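Local coordinates for protein inorganic pyrophosphatase (Shewanella sp. AS-11, PDB 6LL8) that probably hydrolyses inorganic diphosphate to two phosphates with manganese as its natural cofactor, and here holds magnesium ions and the substrate analogue imidodiphosphate, at residues A[219-224]-A[255-260]; A[43-48]-A[181-186]; A[188-193]-A[224-229]; A[148-153]-A[175-180]. All blocks are in the same frame, centred on the assembly; numbering follows the deposited sequence. Where two conformers were deposited one is given.

Contact 1 (A[219-224]-A[255-260])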
# COMPACT_ATOMS: atom_id res chain seq x y z
N GLU A 219 3.37 1.31 10.62
CA GLU A 219 2.33 0.76 11.50
C GLU A 219 2.96 -0.23 12.46
O GLU A 219 3.67 -1.15 12.05
CB GLU A 219 1.28 0.01 10.69
CG GLU A 219 0.48 0.83 9.69
CD GLU A 219 -0.09 -0.08 8.61
OE1 GLU A 219 0.74 -0.79 7.95
OE2 GLU A 219 -1.29 -0.14 8.46
N VAL A 220 2.70 -0.00 13.74
CA VAL A 220 3.28 -0.84 14.81
C VAL A 220 2.24 -1.03 15.91
O VAL A 220 1.24 -0.31 15.96
CB VAL A 220 4.56 -0.19 15.38
CG1 VAL A 220 5.64 -0.02 14.33
CG2 VAL A 220 4.26 1.12 16.06
N ILE A 221 2.53 -1.93 16.82
CA ILE A 221 1.64 -2.22 17.98
C ILE A 221 1.85 -1.21 19.11
O ILE A 221 0.91 -1.03 19.88
CB ILE A 221 1.90 -3.65 18.44
CG1 ILE A 221 1.32 -4.62 17.42
CG2 ILE A 221 1.33 -3.85 19.83
CD1 ILE A 221 1.78 -6.03 17.59
N ASP A 222 3.02 -0.59 19.18
CA ASP A 222 3.41 0.31 20.29
C ASP A 222 4.37 1.37 19.78
O ASP A 222 5.50 1.04 19.42
CB ASP A 222 4.01 -0.54 21.42
CG ASP A 222 4.47 0.24 22.64
OD1 ASP A 222 4.29 1.48 22.64
OD2 ASP A 222 5.00 -0.42 23.59
N LEU A 223 3.89 2.60 19.72
CA LEU A 223 4.62 3.82 19.30
C LEU A 223 5.98 3.94 20.02
O LEU A 223 6.89 4.60 19.46
CB LEU A 223 3.68 5.01 19.58
CG LEU A 223 3.99 6.36 18.93
CD1 LEU A 223 3.74 6.31 17.43
CD2 LEU A 223 3.18 7.49 19.56
N ALA A 224 6.08 3.43 21.24
CA ALA A 224 7.29 3.66 22.04
C ALA A 224 8.51 3.06 21.35
O ALA A 224 9.64 3.51 21.65
CB ALA A 224 7.13 3.13 23.44
N ASP A 255 0.14 3.82 15.52
CA ASP A 255 -0.07 2.84 16.59
C ASP A 255 -1.42 2.19 16.34
O ASP A 255 -2.46 2.86 16.43
CB ASP A 255 -0.00 3.58 17.92
CG ASP A 255 -0.09 2.68 19.13
OD1 ASP A 255 -0.96 1.80 19.11
OD2 ASP A 255 0.79 2.84 20.05
N ILE A 256 -1.39 0.91 16.01
CA ILE A 256 -2.64 0.21 15.63
C ILE A 256 -3.49 -0.14 16.84
O ILE A 256 -4.65 -0.50 16.64
CB ILE A 256 -2.38 -1.00 14.75
CG1 ILE A 256 -1.75 -2.17 15.50
CG2 ILE A 256 -1.61 -0.60 13.51
CD1 ILE A 256 -2.20 -3.52 15.05
N MET A 257 -2.95 -0.03 18.04
CA MET A 257 -3.77 -0.30 19.24
C MET A 257 -4.39 1.01 19.76
O MET A 257 -5.58 0.97 20.06
CB MET A 257 -2.94 -1.04 20.30
CG MET A 257 -2.20 -2.30 19.73
SD MET A 257 -3.26 -3.65 19.05
CE MET A 257 -4.09 -4.14 20.56
N LYS A 258 -3.66 2.12 19.82
CA LYS A 258 -4.23 3.47 20.12
C LYS A 258 -5.14 3.91 18.97
O LYS A 258 -5.96 4.83 19.15
CB LYS A 258 -3.12 4.55 20.25
CG LYS A 258 -2.20 4.42 21.45
CD LYS A 258 -1.02 5.41 21.40
CE LYS A 258 -0.05 5.21 22.54
NZ LYS A 258 0.35 3.78 22.67
N GLU A 259 -4.90 3.37 17.79
CA GLU A 259 -5.59 3.77 16.55
C GLU A 259 -5.38 5.26 16.29
O GLU A 259 -6.34 6.01 16.05
CB GLU A 259 -7.07 3.39 16.58
CG GLU A 259 -7.29 1.90 16.75
CD GLU A 259 -8.71 1.40 16.64
OE1 GLU A 259 -9.55 2.16 16.18
OE2 GLU A 259 -8.96 0.27 17.09
N GLY A 260 -4.14 5.68 16.23
CA GLY A 260 -3.79 7.05 15.84
C GLY A 260 -2.37 7.11 15.36
O GLY A 260 -1.63 6.09 15.44
O HOH W 1 -0.02 0.63 21.86
O HOH W 2 2.87 3.51 24.00
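D255 swings its carboxylate away from its own N-H (chi1 -175°), which carries it from a strand end toward the 3-10 segment at L223 and lets D255 OD2 accept L223 N at 3.1 Å. This is the end of the parallel pairing between strands 211-220 and 248-255 in the mixed sheet of the DHHA2 part: V220 bridges D255, and I256 N donates to V220 O over 2.9 Å, almost straight at 172°. D255 also heads the tight turn to strand 260-267, which carries a G1 beta bulge with E259 and G260 both facing it. D255 OD1 takes the backbone N of M257 (2.9 Å) and of K258, in an Asx turn and a wider Asx motif. D255 OD2, gripped by L223 N on one face of its plane, receives K258 NZ on the other, a 2.8 Å salt bridge. With an alanine in place of D255, the N-H groups of L223, M257 and K258 would probably lose the carboxylate that accepts all three, and the lysine its counter-charge. Beside this carboxylate, I221 and M257 lie alongside each other, at least in one deposited conformer of each. E219, at the far end, turns its OE1 to K187. Between D222 and K258, a water donates to D222 OD1 (2.8 Å) and accepts from K258 NZ (2.9 Å).

Contact 2 (A[43-48]-A[181-186])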
# COMPACT_ATOMS: atom_id res chain seq x y z
N SER A 43 8.85 -6.22 1.85
CA SER A 43 8.90 -5.90 3.27
C SER A 43 9.01 -7.17 4.10
O SER A 43 8.66 -8.27 3.64
CB SER A 43 7.66 -5.15 3.69
OG SER A 43 6.55 -6.04 3.66
N PRO A 44 9.48 -7.07 5.36
CA PRO A 44 9.42 -8.22 6.25
C PRO A 44 8.03 -8.84 6.37
O PRO A 44 7.91 -10.06 6.41
CB PRO A 44 9.98 -7.71 7.57
CG PRO A 44 10.95 -6.61 7.13
CD PRO A 44 10.25 -5.95 5.94
N GLU A 45 7.00 -8.00 6.45
CA GLU A 45 5.62 -8.53 6.56
C GLU A 45 5.30 -9.38 5.34
O GLU A 45 4.74 -10.49 5.46
CB GLU A 45 4.62 -7.38 6.67
CG GLU A 45 3.19 -7.84 6.82
CD GLU A 45 2.08 -6.95 6.35
OE1 GLU A 45 1.95 -6.69 5.20
OE2 GLU A 45 1.29 -6.64 7.20
N THR A 46 5.59 -8.89 4.14
CA THR A 46 5.24 -9.64 2.93
C THR A 46 6.06 -10.93 2.86
O THR A 46 5.54 -11.97 2.46
CB THR A 46 5.42 -8.81 1.66
OG1 THR A 46 4.71 -7.58 1.82
CG2 THR A 46 4.90 -9.56 0.45
N ALA A 47 7.33 -10.88 3.23
CA ALA A 47 8.15 -12.10 3.23
C ALA A 47 7.51 -13.13 4.16
O ALA A 47 7.50 -14.32 3.84
CB ALA A 47 9.57 -11.76 3.63
N PHE A 48 7.03 -12.69 5.32
CA PHE A 48 6.36 -13.57 6.29
C PHE A 48 5.16 -14.23 5.66
O PHE A 48 4.94 -15.45 5.80
CB PHE A 48 6.02 -12.75 7.53
CG PHE A 48 5.20 -13.46 8.57
CD1 PHE A 48 5.84 -14.17 9.56
CD2 PHE A 48 3.81 -13.43 8.57
CE1 PHE A 48 5.12 -14.85 10.53
CE2 PHE A 48 3.08 -14.10 9.55
CZ PHE A 48 3.75 -14.79 10.53
N MET A 181 -2.74 -10.18 13.70
CA MET A 181 -1.86 -9.65 14.74
C MET A 181 -0.42 -10.09 14.49
O MET A 181 0.49 -9.29 14.71
CB MET A 181 -2.36 -10.07 16.11
CG MET A 181 -1.62 -9.35 17.22
SD MET A 181 -1.74 -7.53 17.16
CE MET A 181 -3.48 -7.32 17.42
N ASP A 182 -0.20 -11.32 14.04
CA ASP A 182 1.16 -11.79 13.72
C ASP A 182 1.82 -10.81 12.75
O ASP A 182 3.00 -10.47 12.88
CB ASP A 182 1.16 -13.17 13.11
CG ASP A 182 0.91 -14.30 14.07
OD1 ASP A 182 0.87 -14.03 15.25
OD2 ASP A 182 0.65 -15.39 13.56
N MET A 183 1.10 -10.43 11.71
CA MET A 183 1.66 -9.53 10.68
C MET A 183 2.09 -8.21 11.30
O MET A 183 3.15 -7.67 10.92
CB MET A 183 0.66 -9.30 9.57
CG MET A 183 0.55 -10.55 8.65
SD MET A 183 -0.54 -10.26 7.26
CE MET A 183 -2.11 -10.17 8.11
N PHE A 184 1.27 -7.66 12.19
CA PHE A 184 1.64 -6.39 12.85
C PHE A 184 2.75 -6.57 13.87
O PHE A 184 3.52 -5.63 14.06
CB PHE A 184 0.39 -5.66 13.35
CG PHE A 184 -0.40 -5.08 12.21
CD1 PHE A 184 -0.02 -3.87 11.65
CD2 PHE A 184 -1.45 -5.77 11.65
CE1 PHE A 184 -0.69 -3.38 10.54
CE2 PHE A 184 -2.12 -5.26 10.55
CZ PHE A 184 -1.73 -4.08 9.98
N LYS A 185 2.88 -7.73 14.47
CA LYS A 185 4.08 -8.00 15.30
C LYS A 185 5.33 -8.03 14.43
O LYS A 185 6.36 -7.50 14.82
CB LYS A 185 3.90 -9.31 16.07
CG LYS A 185 2.85 -9.25 17.17
CD LYS A 185 2.76 -10.57 17.90
CE LYS A 185 1.74 -10.64 18.97
NZ LYS A 185 2.10 -11.78 19.85
N VAL A 186 5.25 -8.60 13.24
CA VAL A 186 6.39 -8.55 12.30
C VAL A 186 6.69 -7.10 11.93
O VAL A 186 7.87 -6.70 11.97
CB VAL A 186 6.14 -9.41 11.07
CG1 VAL A 186 7.22 -9.20 10.02
CG2 VAL A 186 6.08 -10.89 11.45
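Helix 44-48 runs past helix 181-186 in a mainly antiparallel sense, 139° between their directions and 9.1 Å at the closest approach of the axes, with E45 and V186 nearest in the backbone. V186 points at helix 44-48 and divides its two methyls between the P44-E45 backbone and F48. V186 CG1, anti to the backbone N (chi1 172°), rests on the first turn, 3.8 Å from P44 C and 4.0 Å from P44 CB. V186 CG2 lies over one face of the F48 ring, a CH-pi contact 4.1 Å from the centroid and 22° off the ring normal, displaced toward the rim nearest CD1. F48 reaches across to helix 181-186, and the far end of its ring meets the next turn back, where F48 CZ is 4.0 Å from D182 CB. E45 spans the other flank. E45 OE2 comes within 3.6 Å of M183 CB, yet the carboxylate finds its polar partners elsewhere, OE1 on S14 and OE2 on S146. The helix 44-53 belongs to the DHH part, whose D13 is a metal ligand; the nearest side-chain atoms of D13 and E45 are about 6 Å apart. M183 is backed by C142 and L145 of helix 134-147. What joins the two helices directly is therefore dispersion between methyls, ring and methylene groups, while the one buried carboxylate in the interface is satisfied by serines outside it.

Contact 3 (A[188-193]-A[224-229])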
# COMPACT_ATOMS: atom_id res chain seq x y z
N SER A 188 6.30 -4.52 13.63
CA SER A 188 6.78 -3.79 14.81
C SER A 188 8.24 -4.11 15.12
O SER A 188 8.80 -3.46 16.01
CB SER A 188 5.91 -4.13 15.99
OG SER A 188 4.55 -3.75 15.79
N ALA A 189 8.84 -5.11 14.46
CA ALA A 189 10.21 -5.56 14.75
C ALA A 189 11.20 -4.66 14.01
O ALA A 189 11.79 -5.06 13.02
CB ALA A 189 10.37 -7.02 14.40
N VAL A 190 11.41 -3.47 14.52
CA VAL A 190 12.22 -2.42 13.86
C VAL A 190 13.59 -2.23 14.52
O VAL A 190 14.34 -1.39 14.02
CB VAL A 190 11.40 -1.12 13.81
CG1 VAL A 190 10.15 -1.23 12.93
CG2 VAL A 190 11.06 -0.63 15.21
N GLU A 191 13.96 -3.01 15.55
CA GLU A 191 15.27 -2.81 16.21
C GLU A 191 16.41 -3.00 15.21
O GLU A 191 16.42 -3.99 14.49
CB GLU A 191 15.40 -3.76 17.41
CG GLU A 191 16.72 -3.63 18.19
CD GLU A 191 16.84 -4.41 19.48
OE1 GLU A 191 15.77 -4.85 19.98
OE2 GLU A 191 17.98 -4.62 19.95
N GLY A 192 17.37 -2.09 15.27
CA GLY A 192 18.61 -2.12 14.51
C GLY A 192 18.43 -1.81 13.04
O GLY A 192 19.33 -2.03 12.28
N THR A 193 17.27 -1.34 12.64
CA THR A 193 17.03 -0.97 11.22
C THR A 193 17.45 0.47 11.00
O THR A 193 17.01 1.36 11.74
CB THR A 193 15.56 -1.17 10.87
OG1 THR A 193 15.22 -2.50 11.20
CG2 THR A 193 15.28 -0.91 9.41
N ALA A 224 6.08 3.43 21.24
CA ALA A 224 7.29 3.66 22.04
C ALA A 224 8.51 3.06 21.35
O ALA A 224 9.64 3.51 21.65
CB ALA A 224 7.13 3.13 23.44
N VAL A 225 8.35 2.14 20.39
CA VAL A 225 9.52 1.54 19.68
C VAL A 225 10.28 2.63 18.93
O VAL A 225 11.44 2.41 18.59
CB VAL A 225 9.15 0.36 18.74
CG1 VAL A 225 8.60 -0.83 19.53
CG2 VAL A 225 8.25 0.82 17.60
N PHE A 226 9.66 3.77 18.66
CA PHE A 226 10.33 4.85 17.90
C PHE A 226 10.98 5.90 18.80
O PHE A 226 11.59 6.82 18.28
CB PHE A 226 9.34 5.52 16.95
CG PHE A 226 8.87 4.59 15.87
CD1 PHE A 226 9.76 3.95 15.03
CD2 PHE A 226 7.53 4.27 15.79
CE1 PHE A 226 9.33 3.04 14.07
CE2 PHE A 226 7.09 3.41 14.79
CZ PHE A 226 8.00 2.76 13.98
N ASP A 227 10.88 5.77 20.11
CA ASP A 227 11.33 6.87 20.99
C ASP A 227 12.82 7.17 20.74
O ASP A 227 13.16 8.37 20.56
CB ASP A 227 11.08 6.53 22.45
CG ASP A 227 9.62 6.59 22.87
OD1 ASP A 227 8.80 7.13 22.13
OD2 ASP A 227 9.34 6.14 24.00
N ASP A 228 13.67 6.16 20.66
CA ASP A 228 15.13 6.41 20.62
C ASP A 228 15.56 6.89 19.23
O ASP A 228 16.55 7.64 19.14
CB ASP A 228 15.94 5.17 21.02
CG ASP A 228 15.79 4.79 22.48
OD1 ASP A 228 15.31 5.63 23.29
OD2 ASP A 228 16.16 3.65 22.82
N ILE A 229 14.85 6.50 18.17
CA ILE A 229 15.26 6.74 16.75
C ILE A 229 14.49 7.92 16.17
O ILE A 229 14.78 8.29 15.02
CB ILE A 229 15.12 5.49 15.84
CG1 ILE A 229 15.93 5.63 14.54
CG2 ILE A 229 13.67 5.16 15.52
CD1 ILE A 229 16.04 4.33 13.72
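V190 and V225 share the same less usual rotation: in both, CG2 is turned in between the backbone N and the carbonyl carbon (chi1 -65°), and these two methyls are the ones that meet, 4.0 Å from V190 CG2 to V225 CG2. The two side chains cross at about a right angle. V225 CG2 is held from a second direction, sitting 3.9 Å above the plane of the neighbouring F226 ring and over its centre. V190 CG2 reaches the same ring obliquely, at 4.2 Å from F226 CE1. Two irregular loops thus pack here: the one leaving helix 176-187 for helix 195-199, and the one joining strand 211-220 to helix 230-243, entered through the 3-10 segment that ends with F226. The first loop is shaped by an inverse gamma turn centred on A189 and a type II beta turn from V190 to T193, in which G192 takes a positive phi (73°) that suits glycine. That turn places T193 O 3.7 Å from I229 CD1 in one deposited conformer of I229, a van der Waals contact of a methyl with a carbonyl oxygen at the far end of the contact. L198 of helix 195-199 packs on V190, T193 and I229, and F226 lies against L218 and V220 of the sheet. At the near end S188, whose OG bonds to F184 O and I221 N, brings its carbonyl O near V225 CG1.

Contact 4 (A[148-153]-A[175-180])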
# COMPACT_ATOMS: atom_id res chain seq x y z
N THR A 148 -6.60 -3.59 5.99
CA THR A 148 -7.68 -3.14 6.85
C THR A 148 -7.24 -3.03 8.31
O THR A 148 -8.07 -2.66 9.14
CB THR A 148 -8.90 -4.04 6.77
OG1 THR A 148 -8.64 -5.31 7.34
CG2 THR A 148 -9.47 -4.14 5.38
N VAL A 149 -5.99 -3.32 8.61
CA VAL A 149 -5.50 -3.25 10.01
C VAL A 149 -6.40 -4.12 10.89
O VAL A 149 -6.95 -3.68 11.92
CB VAL A 149 -5.30 -1.81 10.52
CG1 VAL A 149 -4.53 -1.83 11.84
CG2 VAL A 149 -4.59 -0.96 9.49
N ILE A 150 -6.57 -5.37 10.49
CA ILE A 150 -7.39 -6.33 11.27
C ILE A 150 -8.78 -5.73 11.48
O ILE A 150 -9.37 -5.84 12.57
CB ILE A 150 -6.73 -6.76 12.59
CG1 ILE A 150 -5.20 -6.77 12.57
CG2 ILE A 150 -7.28 -8.13 12.97
CD1 ILE A 150 -4.54 -7.07 13.92
N PHE A 151 -9.31 -5.13 10.43
CA PHE A 151 -10.67 -4.54 10.36
C PHE A 151 -10.77 -3.23 11.14
O PHE A 151 -11.88 -2.67 11.20
CB PHE A 151 -11.77 -5.51 10.79
CG PHE A 151 -11.73 -6.88 10.19
CD1 PHE A 151 -11.28 -7.12 8.90
CD2 PHE A 151 -12.30 -7.93 10.88
CE1 PHE A 151 -11.34 -8.38 8.36
CE2 PHE A 151 -12.37 -9.19 10.33
CZ PHE A 151 -11.88 -9.42 9.07
N LYS A 152 -9.69 -2.72 11.71
CA LYS A 152 -9.75 -1.47 12.49
C LYS A 152 -9.75 -0.23 11.61
O LYS A 152 -10.21 0.83 12.02
CB LYS A 152 -8.55 -1.38 13.43
CG LYS A 152 -8.44 -2.46 14.49
CD LYS A 152 -7.09 -2.44 15.22
CE LYS A 152 -6.96 -3.50 16.31
NZ LYS A 152 -6.18 -2.95 17.42
N SER A 153 -9.15 -0.31 10.44
CA SER A 153 -9.01 0.87 9.58
C SER A 153 -10.38 1.34 9.13
O SER A 153 -11.22 0.51 8.76
CB SER A 153 -8.14 0.57 8.40
OG SER A 153 -7.99 1.74 7.60
N ASP A 175 -8.26 -19.00 13.01
CA ASP A 175 -8.11 -17.76 13.80
C ASP A 175 -7.40 -16.72 12.93
O ASP A 175 -6.19 -16.42 13.06
CB ASP A 175 -7.37 -18.05 15.10
CG ASP A 175 -7.45 -16.91 16.08
OD1 ASP A 175 -7.80 -15.78 15.69
OD2 ASP A 175 -7.07 -17.16 17.22
N PHE A 176 -8.15 -16.17 12.01
CA PHE A 176 -7.56 -15.21 11.06
C PHE A 176 -7.18 -13.91 11.76
O PHE A 176 -6.23 -13.25 11.30
CB PHE A 176 -8.48 -15.00 9.86
CG PHE A 176 -9.92 -14.67 10.16
CD1 PHE A 176 -10.33 -13.39 10.48
CD2 PHE A 176 -10.87 -15.68 10.11
CE1 PHE A 176 -11.68 -13.13 10.73
CE2 PHE A 176 -12.19 -15.43 10.41
CZ PHE A 176 -12.59 -14.16 10.71
N LYS A 177 -7.86 -13.51 12.81
CA LYS A 177 -7.46 -12.26 13.48
C LYS A 177 -6.08 -12.41 14.12
O LYS A 177 -5.35 -11.41 14.20
CB LYS A 177 -8.49 -11.80 14.51
CG LYS A 177 -9.77 -11.30 13.84
CD LYS A 177 -10.77 -10.76 14.84
CE LYS A 177 -12.09 -10.47 14.18
NZ LYS A 177 -13.14 -10.13 15.16
N GLU A 178 -5.71 -13.61 14.58
CA GLU A 178 -4.35 -13.82 15.11
C GLU A 178 -3.32 -13.81 14.00
O GLU A 178 -2.20 -13.37 14.26
CB GLU A 178 -4.28 -15.07 15.98
CG GLU A 178 -4.70 -14.77 17.40
CD GLU A 178 -3.77 -13.81 18.13
OE1 GLU A 178 -4.19 -12.69 18.40
OE2 GLU A 178 -2.60 -14.19 18.40
N VAL A 179 -3.65 -14.28 12.80
CA VAL A 179 -2.73 -14.09 11.67
C VAL A 179 -2.54 -12.58 11.45
O VAL A 179 -1.42 -12.15 11.24
CB VAL A 179 -3.22 -14.82 10.41
CG1 VAL A 179 -2.29 -14.55 9.24
CG2 VAL A 179 -3.33 -16.32 10.66
N GLY A 180 -3.62 -11.81 11.52
CA GLY A 180 -3.56 -10.35 11.43
C GLY A 180 -2.58 -9.80 12.43
O GLY A 180 -1.70 -9.00 12.09
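The chain leaving helix 134-147 ends it in a Schellman motif at V149 and doubles back in a type I' beta turn from V149 to K152, which sets I150 against G180 of the first turns of helix 176-187, their CA atoms 5.6 Å apart. V149, I150 and F151 all have positive phi, and T148 OG1 accepts F151 N at 3.2 Å to steady the turn. I150 works with both branches. I150 CD1 lies 3.7 Å from G180 C, while CG2, 4.0 Å from K177 O, also meets K177 CG. The glycine matters for this fit, since a CB on G180 would stand only 3.1 Å from I150 CG1. F151 points to the same helix a turn nearer its start. There F151 CE2 comes to the edge of the F176 ring, near that ring's plane and 4.0 Å from F176 CE1, and K177 CE lies obliquely by F151 CE2 at 4.1 Å. F176 CG sits between its backbone N and carbonyl carbon (chi1 51°), which swings the ring to the F151 side; V164 and A168 of helix 158-171 back it. An alanine in place of I150 would probably open a gap above the G180 backbone and leave K177 CG without its methyl neighbour. At the helix start D175 OD1 accepts E178 N as an N-cap. T148 OG1, D175 OD1 and K152 NZ thus bond within their own segments or beyond both, and the two segments hold each other through van der Waals packing, of side chains on one another and on the helix backbone.

Helix 176-187 is the common element: contact 4 uses its start, contact 2 its later turns, and contact 3 the loop that follows. F184 joins three of them, touching V149 and I150 of contact 4 as well as E219 and I256 of contact 1. Between contacts 1 and 4, K152 NZ reaches I256 O at 3.0 Å; between contacts 1 and 3, which share A224 and lie 12 Å apart centre to centre, S188 OG stands 2.9 Å from I221 N. Contacts 3 and 4 do not touch (centres 22 Å apart). By nearest atoms, the E219 side chain is about 5 Å from a magnesium ion and 6 Å from imidodiphosphate. P44 has a magnesium ion about 4 Å away.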